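Local coordinates for protein CRISPR-associated endonuclease Cas1 (Thermotoga maritima, PDB 4XTK) that probably cuts double-stranded DNA as a metal-dependent endonuclease of the CRISPR adaptive immune system, working as a homodimer that joins a Cas2 dimer, at residues L58-L61 / S62-R65; F81-R84 / E85-N88; R254-N257 / E258-D262; R183-N187 / F188-L192. All blocks are in the same frame, centred on the assembly; numbering follows the deposited sequence.

Contact 1: L58-L61 / S62-R65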
loop_
_atom_site.group_PDB
_atom_site.type_symbol
_atom_site.label_atom_id
_atom_site.label_comp_id
_atom_site.label_asym_id
_atom_site.label_seq_id
_atom_site.Cartn_x
_atom_site.Cartn_y
_atom_site.Cartn_z
ATOM N N LEU E 58 -16.278 -0.038 11.221
ATOM C CA LEU E 58 -15.657 -0.333 9.933
ATOM C C LEU E 58 -16.727 -0.557 8.863
ATOM O O LEU E 58 -16.565 -0.145 7.713
ATOM C CB LEU E 58 -14.742 -1.558 10.036
ATOM C CG LEU E 58 -13.485 -1.394 10.896
ATOM C CD1 LEU E 58 -12.586 -2.630 10.818
ATOM C CD2 LEU E 58 -12.723 -0.143 10.497
ATOM N N GLU E 59 -17.820 -1.206 9.251
ATOM C CA GLU E 59 -18.951 -1.399 8.350
ATOM C C GLU E 59 -19.524 -0.057 7.911
ATOM O O GLU E 59 -19.969 0.094 6.774
ATOM C CB GLU E 59 -20.040 -2.245 9.013
ATOM C CG GLU E 59 -19.660 -3.705 9.188
ATOM C CD GLU E 59 -20.720 -4.509 9.920
ATOM O OE1 GLU E 59 -21.796 -3.949 10.223
ATOM O OE2 GLU E 59 -20.473 -5.702 10.195
ATOM N N PHE E 60 -19.503 0.918 8.814
ATOM C CA PHE E 60 -20.015 2.247 8.507
ATOM C C PHE E 60 -19.123 2.959 7.496
ATOM O O PHE E 60 -19.596 3.436 6.467
ATOM C CB PHE E 60 -20.141 3.082 9.780
ATOM C CG PHE E 60 -20.658 4.470 9.541
ATOM C CD1 PHE E 60 -22.002 4.693 9.325
ATOM C CD2 PHE E 60 -19.794 5.554 9.521
ATOM C CE1 PHE E 60 -22.478 5.967 9.106
ATOM C CE2 PHE E 60 -20.266 6.831 9.301
ATOM C CZ PHE E 60 -21.608 7.035 9.094
ATOM N N LEU E 61 -17.829 3.020 7.798
ATOM C CA LEU E 61 -16.846 3.586 6.878
ATOM C C LEU E 61 -16.903 2.901 5.519
ATOM O O LEU E 61 -16.784 3.549 4.480
ATOM C CB LEU E 61 -15.435 3.470 7.451
ATOM C CG LEU E 61 -15.069 4.360 8.638
ATOM C CD1 LEU E 61 -13.580 4.252 8.902
ATOM C CD2 LEU E 61 -15.468 5.796 8.384
ATOM N N SER E 62 -17.089 1.587 5.541
ATOM C CA SER E 62 -17.195 0.807 4.320
ATOM C C SER E 62 -18.414 1.235 3.506
ATOM O O SER E 62 -18.341 1.346 2.284
ATOM C CB SER E 62 -17.265 -0.683 4.653
ATOM O OG SER E 62 -17.276 -1.476 3.480
ATOM N N GLN E 63 -19.531 1.479 4.191
ATOM C CA GLN E 63 -20.755 1.942 3.543
ATOM C C GLN E 63 -20.584 3.345 2.969
ATOM O O GLN E 63 -21.168 3.682 1.946
ATOM C CB GLN E 63 -21.929 1.925 4.530
ATOM C CG GLN E 63 -22.409 0.533 4.935
ATOM C CD GLN E 63 -23.396 0.561 6.098
ATOM O OE1 GLN E 63 -23.721 1.623 6.627
ATOM N NE2 GLN E 63 -23.864 -0.614 6.505
ATOM N N LYS E 64 -19.776 4.161 3.639
ATOM C CA LYS E 64 -19.510 5.522 3.190
ATOM C C LYS E 64 -18.307 5.563 2.249
ATOM O O LYS E 64 -17.925 6.628 1.756
ATOM C CB LYS E 64 -19.270 6.442 4.390
ATOM C CG LYS E 64 -20.459 6.572 5.329
ATOM C CD LYS E 64 -21.593 7.356 4.686
ATOM C CE LYS E 64 -22.746 7.568 5.658
ATOM N NZ LYS E 64 -23.818 8.440 5.089
ATOM N N ARG E 65 -17.714 4.393 2.021
ATOM C CA ARG E 65 -16.597 4.239 1.097
ATOM C C ARG E 65 -15.417 5.121 1.518
ATOM O O ARG E 65 -14.718 5.703 0.684
ATOM C CB ARG E 65 -17.062 4.542 -0.328
ATOM C CG ARG E 65 -18.170 3.586 -0.771
ATOM C CD ARG E 65 -18.776 3.905 -2.132
ATOM N NE ARG E 65 -19.733 2.864 -2.509
ATOM C CZ ARG E 65 -20.416 2.834 -3.650
ATOM N NH1 ARG E 65 -20.259 3.792 -4.553
ATOM N NH2 ARG E 65 -21.260 1.840 -3.889
#
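K64 lays its side chain over the ring of F60, one helical turn earlier. CB of K64 lies 3.7 Å from F60 O. CG comes next and sits over one ring face, 4.1 Å from the centroid and 18° off the normal, a CH-pi contact. The chain then bends: chi2 of -70° folds it back along the ring. CE therefore lies 3.7 Å from CZ of F60, and NZ is carried past the rim. V39 touches both side chains from a nearby loop.

The backbone holds this turn of helix 55-63. S62 N bonds to L58 O at 2.8 Å, Q63 N to E59 O at 3.0 Å and K64 N to F60 O at 2.9 Å. The helix ends in a Schellman motif at R65, where phi turns positive (59°). Nearby, S62 OG is hydrogen-bonded to V78 O of the second subunit, and L58 packs on F70 of that subunit. Between F60 and K64 the contact is made by methylenes on an aromatic face. The ammonium group, bonded to CE, probably makes that carbon's hydrogens slightly more positive toward the ring.

Contact 2: F81-R84 / E85-N88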
loop_
_atom_site.group_PDB
_atom_site.type_symbol
_atom_site.label_atom_id
_atom_site.label_comp_id
_atom_site.label_asym_id
_atom_site.label_seq_id
_atom_site.Cartn_x
_atom_site.Cartn_y
_atom_site.Cartn_z
ATOM N N PHE E 81 -7.191 0.551 6.569
ATOM C CA PHE E 81 -8.402 -0.226 6.353
ATOM C C PHE E 81 -9.051 0.244 5.057
ATOM O O PHE E 81 -9.553 1.365 4.967
ATOM C CB PHE E 81 -9.380 -0.080 7.521
ATOM C CG PHE E 81 -10.753 -0.613 7.227
ATOM C CD1 PHE E 81 -11.020 -1.969 7.319
ATOM C CD2 PHE E 81 -11.774 0.243 6.834
ATOM C CE1 PHE E 81 -12.282 -2.462 7.033
ATOM C CE2 PHE E 81 -13.034 -0.242 6.544
ATOM C CZ PHE E 81 -13.290 -1.595 6.645
ATOM N N TYR E 82 -9.026 -0.615 4.048
ATOM C CA TYR E 82 -9.652 -0.295 2.773
ATOM C C TYR E 82 -11.019 -0.951 2.693
ATOM O O TYR E 82 -11.129 -2.171 2.825
ATOM C CB TYR E 82 -8.789 -0.759 1.595
ATOM C CG TYR E 82 -7.513 0.025 1.370
ATOM C CD1 TYR E 82 -7.523 1.231 0.676
ATOM C CD2 TYR E 82 -6.292 -0.459 1.826
ATOM C CE1 TYR E 82 -6.351 1.941 0.459
ATOM C CE2 TYR E 82 -5.117 0.238 1.604
ATOM C CZ TYR E 82 -5.151 1.439 0.928
ATOM O OH TYR E 82 -3.976 2.129 0.720
ATOM N N PRO E 83 -12.069 -0.146 2.483
ATOM C CA PRO E 83 -13.395 -0.727 2.250
ATOM C C PRO E 83 -13.381 -1.495 0.940
ATOM O O PRO E 83 -12.483 -1.270 0.125
ATOM C CB PRO E 83 -14.318 0.494 2.168
ATOM C CG PRO E 83 -13.530 1.629 2.752
ATOM C CD PRO E 83 -12.096 1.323 2.445
ATOM N N ARG E 84 -14.346 -2.388 0.755
ATOM C CA ARG E 84 -14.491 -3.127 -0.491
ATOM C C ARG E 84 -14.379 -2.169 -1.671
ATOM O O ARG E 84 -13.498 -2.323 -2.511
ATOM C CB ARG E 84 -15.818 -3.887 -0.509
ATOM C CG ARG E 84 -16.064 -4.693 -1.763
ATOM C CD ARG E 84 -17.357 -5.467 -1.619
ATOM N NE ARG E 84 -17.921 -5.894 -2.893
ATOM C CZ ARG E 84 -18.568 -5.085 -3.727
ATOM N NH1 ARG E 84 -18.720 -3.804 -3.421
ATOM N NH2 ARG E 84 -19.057 -5.557 -4.869
ATOM N N GLU E 85 -15.275 -1.194 -1.752
ATOM C CA GLU E 85 -15.046 -0.066 -2.644
ATOM C C GLU E 85 -14.937 1.223 -1.830
ATOM O O GLU E 85 -15.622 1.400 -0.829
ATOM C CB GLU E 85 -16.148 0.055 -3.709
ATOM C CG GLU E 85 -16.104 1.395 -4.457
ATOM C CD GLU E 85 -16.760 1.368 -5.828
ATOM O OE1 GLU E 85 -17.149 0.276 -6.295
ATOM O OE2 GLU E 85 -16.862 2.449 -6.449
ATOM N N TYR E 86 -14.053 2.116 -2.255
ATOM C CA TYR E 86 -13.870 3.380 -1.559
ATOM C C TYR E 86 -13.804 4.538 -2.549
ATOM O O TYR E 86 -13.613 4.328 -3.743
ATOM C CB TYR E 86 -12.609 3.329 -0.688
ATOM C CG TYR E 86 -11.404 2.726 -1.378
ATOM C CD1 TYR E 86 -10.547 3.511 -2.136
ATOM C CD2 TYR E 86 -11.123 1.368 -1.270
ATOM C CE1 TYR E 86 -9.446 2.967 -2.765
ATOM C CE2 TYR E 86 -10.022 0.815 -1.894
ATOM C CZ TYR E 86 -9.189 1.618 -2.645
ATOM O OH TYR E 86 -8.089 1.078 -3.276
ATOM N N LEU E 87 -13.979 5.755 -2.042
ATOM C CA LEU E 87 -13.878 6.965 -2.851
ATOM C C LEU E 87 -12.525 7.036 -3.547
ATOM O O LEU E 87 -11.532 6.544 -3.010
ATOM C CB LEU E 87 -14.074 8.202 -1.980
ATOM C CG LEU E 87 -15.401 8.280 -1.230
ATOM C CD1 LEU E 87 -15.348 9.374 -0.182
ATOM C CD2 LEU E 87 -16.537 8.525 -2.199
ATOM N N ASN E 88 -12.489 7.647 -4.730
ATOM C CA ASN E 88 -11.251 7.767 -5.501
ATOM C C ASN E 88 -10.161 8.360 -4.622
ATOM O O ASN E 88 -10.334 9.429 -4.041
ATOM C CB ASN E 88 -11.475 8.635 -6.748
ATOM C CG ASN E 88 -10.244 8.719 -7.651
ATOM O OD1 ASN E 88 -9.104 8.572 -7.204
ATOM N ND2 ASN E 88 -10.479 8.943 -8.939
#
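Y82 and Y86 meet ring to ring at the end of strand 77-83. The aromatic pair is oblique, with centroids 5.3 Å apart and planes at 44°. CD1 of Y82 does the touching. It stands over one face of the Y86 ring, displaced toward the rim, and lies 3.6 Å from CE2.

P83 adds further apolar contacts. Its ring crosses the Y86 side chain at about a right angle, with CD 3.8 Å and CG 3.9 Å from Y86 CB. Y86 has chi1 at 45°, which puts CG between the backbone N and the carbonyl carbon and turns the ring back over the strand end. Here the outermost strand of this chain's sheet gives way to the loop toward helix 93-101. F81, Y82 and P83 pair antiparallel with a strand of the second subunit, so the sheet runs on through the dimer interface. F228 of that subunit packs edge-to-face with Y82.

The polar side is thin. P83 O lies at the edge of the Y86 ring, in its plane, 3.3 Å from CD2. No hydrogen bond joins the two segments. R84 NH1 and E85 OE1 are 5.2 Å apart, so opposite charges are near each other without touching.

Contact 3: R254-N257 / E258-D262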
loop_
_atom_site.group_PDB
_atom_site.type_symbol
_atom_site.label_atom_id
_atom_site.label_comp_id
_atom_site.label_asym_id
_atom_site.label_seq_id
_atom_site.Cartn_x
_atom_site.Cartn_y
_atom_site.Cartn_z
ATOM N N ARG E 254 30.136 21.141 21.516
ATOM C CA ARG E 254 30.631 19.954 22.205
ATOM C C ARG E 254 29.505 19.169 22.883
ATOM O O ARG E 254 29.747 18.399 23.810
ATOM C CB ARG E 254 31.694 20.339 23.234
ATOM C CG ARG E 254 33.003 20.826 22.639
ATOM C CD ARG E 254 33.981 19.687 22.473
ATOM N NE ARG E 254 34.322 19.097 23.762
ATOM C CZ ARG E 254 35.180 18.097 23.921
ATOM N NH1 ARG E 254 35.796 17.576 22.869
ATOM N NH2 ARG E 254 35.423 17.619 25.131
ATOM N N GLN E 255 28.277 19.352 22.412
ATOM C CA GLN E 255 27.178 18.508 22.864
ATOM C C GLN E 255 27.448 17.106 22.380
ATOM O O GLN E 255 27.201 16.127 23.081
ATOM C CB GLN E 255 25.838 18.995 22.338
ATOM C CG GLN E 255 25.292 20.215 23.037
ATOM C CD GLN E 255 23.900 20.550 22.552
ATOM O OE1 GLN E 255 23.714 21.470 21.757
ATOM N NE2 GLN E 255 22.910 19.794 23.022
ATOM N N ILE E 256 27.949 17.033 21.153
ATOM C CA ILE E 256 28.493 15.808 20.602
ATOM C C ILE E 256 30.014 15.940 20.558
ATOM O O ILE E 256 30.544 16.903 20.003
ATOM C CB ILE E 256 27.950 15.521 19.188
ATOM C CG1 ILE E 256 26.463 15.153 19.235
ATOM C CG2 ILE E 256 28.755 14.414 18.519
ATOM C CD1 ILE E 256 26.175 13.775 19.809
ATOM N N ASN E 257 30.710 14.988 21.167
ATOM C CA ASN E 257 32.160 14.930 21.063
ATOM C C ASN E 257 32.665 13.493 21.086
ATOM O O ASN E 257 31.881 12.546 20.998
ATOM C CB ASN E 257 32.826 15.741 22.175
ATOM C CG ASN E 257 32.356 15.340 23.555
ATOM O OD1 ASN E 257 32.568 14.210 23.994
ATOM N ND2 ASN E 257 31.723 16.273 24.255
ATOM N N GLU E 258 33.981 13.348 21.211
ATOM C CA GLU E 258 34.642 12.053 21.077
ATOM C C GLU E 258 34.177 11.016 22.101
ATOM O O GLU E 258 34.375 9.816 21.907
ATOM C CB GLU E 258 36.164 12.223 21.174
ATOM C CG GLU E 258 36.652 12.909 22.448
ATOM C CD GLU E 258 36.534 14.423 22.394
ATOM O OE1 GLU E 258 36.060 14.954 21.365
ATOM O OE2 GLU E 258 36.912 15.079 23.388
ATOM N N LYS E 259 33.553 11.466 23.183
ATOM C CA LYS E 259 33.073 10.534 24.198
ATOM C C LYS E 259 31.842 9.765 23.723
ATOM O O LYS E 259 31.432 8.787 24.350
ATOM C CB LYS E 259 32.773 11.276 25.505
ATOM C CG LYS E 259 31.354 11.797 25.644
ATOM C CD LYS E 259 31.230 12.662 26.891
ATOM C CE LYS E 259 29.794 13.085 27.141
ATOM N NZ LYS E 259 29.707 14.148 28.179
ATOM N N HIS E 260 31.265 10.206 22.608
ATOM C CA HIS E 260 30.030 9.627 22.085
ATOM C C HIS E 260 30.220 8.562 20.996
ATOM O O HIS E 260 29.242 8.116 20.391
ATOM C CB HIS E 260 29.125 10.742 21.560
ATOM C CG HIS E 260 28.672 11.692 22.622
ATOM N ND1 HIS E 260 29.217 12.947 22.780
ATOM C CD2 HIS E 260 27.746 11.557 23.599
ATOM C CE1 HIS E 260 28.635 13.552 23.800
ATOM N NE2 HIS E 260 27.739 12.730 24.315
ATOM N N PHE E 261 31.464 8.173 20.722
ATOM C CA PHE E 261 31.721 7.205 19.655
ATOM C C PHE E 261 32.451 5.944 20.123
ATOM O O PHE E 261 33.241 5.985 21.064
ATOM C CB PHE E 261 32.531 7.859 18.535
ATOM C CG PHE E 261 31.837 9.013 17.869
ATOM C CD1 PHE E 261 31.939 10.297 18.390
ATOM C CD2 PHE E 261 31.101 8.817 16.707
ATOM C CE1 PHE E 261 31.310 11.362 17.772
ATOM C CE2 PHE E 261 30.470 9.878 16.079
ATOM C CZ PHE E 261 30.577 11.153 16.613
ATOM N N ASP E 262 32.190 4.833 19.434
ATOM C CA ASP E 262 32.858 3.551 19.689
ATOM C C ASP E 262 33.484 2.993 18.405
ATOM O O ASP E 262 32.979 3.248 17.309
ATOM C CB ASP E 262 31.870 2.532 20.259
ATOM C CG ASP E 262 31.232 2.992 21.555
ATOM O OD1 ASP E 262 31.854 3.791 22.286
ATOM O OD2 ASP E 262 30.093 2.560 21.830
#
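R254 NH1 donates to E258 OE2 at 2.8 Å, a salt bridge with an N-H...O angle of 154°. OE2 uses its syn lone pair, and the guanidinium and carboxylate planes stand 47° apart. The arginine chain bends at chi2 and chi3 to get there. CB of N257 lies over one face of the guanidinium. E258 OE1 has a second salt bridge, to R174.

N257 organises the turn. Its OD1 accepts from K259 N at 3.0 Å, in the carbonyl plane and on a lone pair, an Asx turn. Its carbonyl O accepts from H260 N at 2.9 Å, the i to i+3 bond that begins 3-10 segment 258-260. The N-H of N257 points almost straight at H260 ND1, 3.0 Å away at 178°. That bond needs an unprotonated ND1. A less straight contact from ND1 to N257 O, 3.2 Å, would need the proton there, so the two exclude each other. The H260 ring lies between I256 CD1 on one face and K259 CG on the other.

The turn follows helix 230-252 and leads into strand 261-262, which pairs antiparallel with strand 269-270. I256 touches helices 188-208, 230-252 and 272-287, and F261 rests on helix 188-208.

Contact 4: R183-N187 / F188-L192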
loop_
_atom_site.group_PDB
_atom_site.type_symbol
_atom_site.label_atom_id
_atom_site.label_comp_id
_atom_site.label_asym_id
_atom_site.label_seq_id
_atom_site.Cartn_x
_atom_site.Cartn_y
_atom_site.Cartn_z
ATOM N N ARG E 183 31.152 6.487 -0.653
ATOM C CA ARG E 183 31.600 5.645 0.457
ATOM C C ARG E 183 32.416 6.489 1.431
ATOM O O ARG E 183 33.645 6.537 1.348
ATOM C CB ARG E 183 32.429 4.454 -0.028
ATOM C CG ARG E 183 32.774 3.477 1.080
ATOM C CD ARG E 183 33.575 2.300 0.576
ATOM N NE ARG E 183 34.002 1.435 1.673
ATOM C CZ ARG E 183 33.278 0.432 2.157
ATOM N NH1 ARG E 183 32.087 0.161 1.638
ATOM N NH2 ARG E 183 33.744 -0.303 3.156
ATOM N N PRO E 184 31.722 7.158 2.359
ATOM C CA PRO E 184 32.336 8.106 3.293
ATOM C C PRO E 184 33.430 7.461 4.138
ATOM O O PRO E 184 33.290 6.307 4.555
ATOM C CB PRO E 184 31.159 8.552 4.169
ATOM C CG PRO E 184 29.936 8.233 3.352
ATOM C CD PRO E 184 30.278 6.996 2.606
ATOM N N PRO E 185 34.522 8.200 4.369
ATOM C CA PRO E 185 35.629 7.787 5.237
ATOM C C PRO E 185 35.153 7.581 6.663
ATOM O O PRO E 185 34.132 8.150 7.064
ATOM C CB PRO E 185 36.607 8.968 5.164
ATOM C CG PRO E 185 36.239 9.701 3.933
ATOM C CD PRO E 185 34.756 9.522 3.771
ATOM N N LYS E 186 35.905 6.810 7.436
ATOM C CA LYS E 186 35.488 6.517 8.790
ATOM C C LYS E 186 36.079 7.574 9.711
ATOM O O LYS E 186 37.282 7.602 9.968
ATOM C CB LYS E 186 35.928 5.098 9.173
ATOM C CG LYS E 186 36.174 4.830 10.645
ATOM C CD LYS E 186 36.529 3.363 10.837
ATOM C CE LYS E 186 37.320 3.124 12.107
ATOM N NZ LYS E 186 37.661 1.680 12.262
ATOM N N ASN E 187 35.205 8.453 10.190
ATOM C CA ASN E 187 35.580 9.480 11.150
ATOM C C ASN E 187 34.333 10.020 11.830
ATOM O O ASN E 187 33.216 9.620 11.497
ATOM C CB ASN E 187 36.373 10.617 10.490
ATOM C CG ASN E 187 35.610 11.314 9.379
ATOM O OD1 ASN E 187 34.385 11.222 9.281
ATOM N ND2 ASN E 187 36.337 12.055 8.554
ATOM N N PHE E 188 34.521 10.938 12.770
ATOM C CA PHE E 188 33.407 11.420 13.577
ATOM C C PHE E 188 32.327 12.082 12.725
ATOM O O PHE E 188 31.158 11.705 12.796
ATOM C CB PHE E 188 33.907 12.397 14.640
ATOM C CG PHE E 188 34.817 11.773 15.655
ATOM C CD1 PHE E 188 34.644 10.455 16.044
ATOM C CD2 PHE E 188 35.843 12.505 16.225
ATOM C CE1 PHE E 188 35.476 9.880 16.984
ATOM C CE2 PHE E 188 36.684 11.935 17.164
ATOM C CZ PHE E 188 36.497 10.621 17.543
ATOM N N ALA E 189 32.732 13.050 11.910
ATOM C CA ALA E 189 31.795 13.873 11.155
ATOM C C ALA E 189 30.921 13.056 10.203
ATOM O O ALA E 189 29.713 13.272 10.135
ATOM C CB ALA E 189 32.545 14.949 10.386
ATOM N N ASN E 190 31.518 12.119 9.475
ATOM C CA ASN E 190 30.743 11.316 8.540
ATOM C C ASN E 190 29.815 10.325 9.247
ATOM O O ASN E 190 28.779 9.938 8.700
ATOM C CB ASN E 190 31.660 10.579 7.563
ATOM C CG ASN E 190 32.240 11.504 6.510
ATOM O OD1 ASN E 190 31.515 12.025 5.666
ATOM N ND2 ASN E 190 33.552 11.699 6.544
ATOM N N THR E 191 30.174 9.923 10.459
ATOM C CA THR E 191 29.285 9.094 11.264
ATOM C C THR E 191 28.023 9.873 11.618
ATOM O O THR E 191 26.920 9.323 11.631
ATOM C CB THR E 191 29.967 8.618 12.554
ATOM O OG1 THR E 191 31.097 7.806 12.220
ATOM C CG2 THR E 191 28.997 7.809 13.407
ATOM N N LEU E 192 28.197 11.160 11.900
ATOM C CA LEU E 192 27.079 12.033 12.226
ATOM C C LEU E 192 26.224 12.350 11.002
ATOM O O LEU E 192 24.999 12.201 11.040
ATOM C CB LEU E 192 27.586 13.327 12.862
ATOM C CG LEU E 192 28.116 13.175 14.286
ATOM C CD1 LEU E 192 28.795 14.453 14.722
ATOM C CD2 LEU E 192 26.991 12.809 15.248
#
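N187 is still extended, and F188 directly after it takes helical angles, so the loop turns into helix 188-208 in one step. N187 is the N-cap. Its OD1 accepts the capping bond from N190 N, 3.0 Å long with an N-H...O angle of 161°. CG of N187 stands between its own backbone N and carbonyl carbon, chi1 59°, and this swings the amide over the first turn.

N190 adds a second bond to the same oxygen, ND2 to OD1 at 2.9 Å. The two donors reach OD1 from opposite faces of its plane. The two amide planes are almost parallel (1°) but offset, and ND2 reaches OD1 tilted from both. The other oxygen of the pair, N190 OD1, is hydrogen-bonded to R180, so the capping partner is itself held from outside.

The prolines lead into the cap. P184 CB lies 3.8 Å from N190 OD1, and P185 CD lies 3.7 Å from N190 ND2. On the helix side, A189 packs on F247 of helix 230-252, and the F188 ring meets that of F175.

T191 closes the first turn on the backbone of the cap residue. Its N donates to N187 O at 3.2 Å. Its hydroxyl OG1 donates to the same carbonyl oxygen from the opposite face of its plane, at 2.9 Å.

How the contacts relate
Along the chain, contact 1 ends helix 55-63 and contact 2 then carries strand 77-83 into the loop before helix 93-101. These two touch: R65 O probably accepts from L87 N at 2.8 Å, and S62 packs on P83. Both reach the second subunit. Contact 4 comes next, starting helix 188-208, and contact 3 follows helix 230-252. These also touch, with F261 on F188 and T191, and I256 on L192. All four are local turns in series, so none nests or crosses. The N-terminal pair ties helix and sheet near the dimer interface. The other pair, about 46 to 53 Å away between centres, ties the start of helix 188-208 to the turn after helix 230-252.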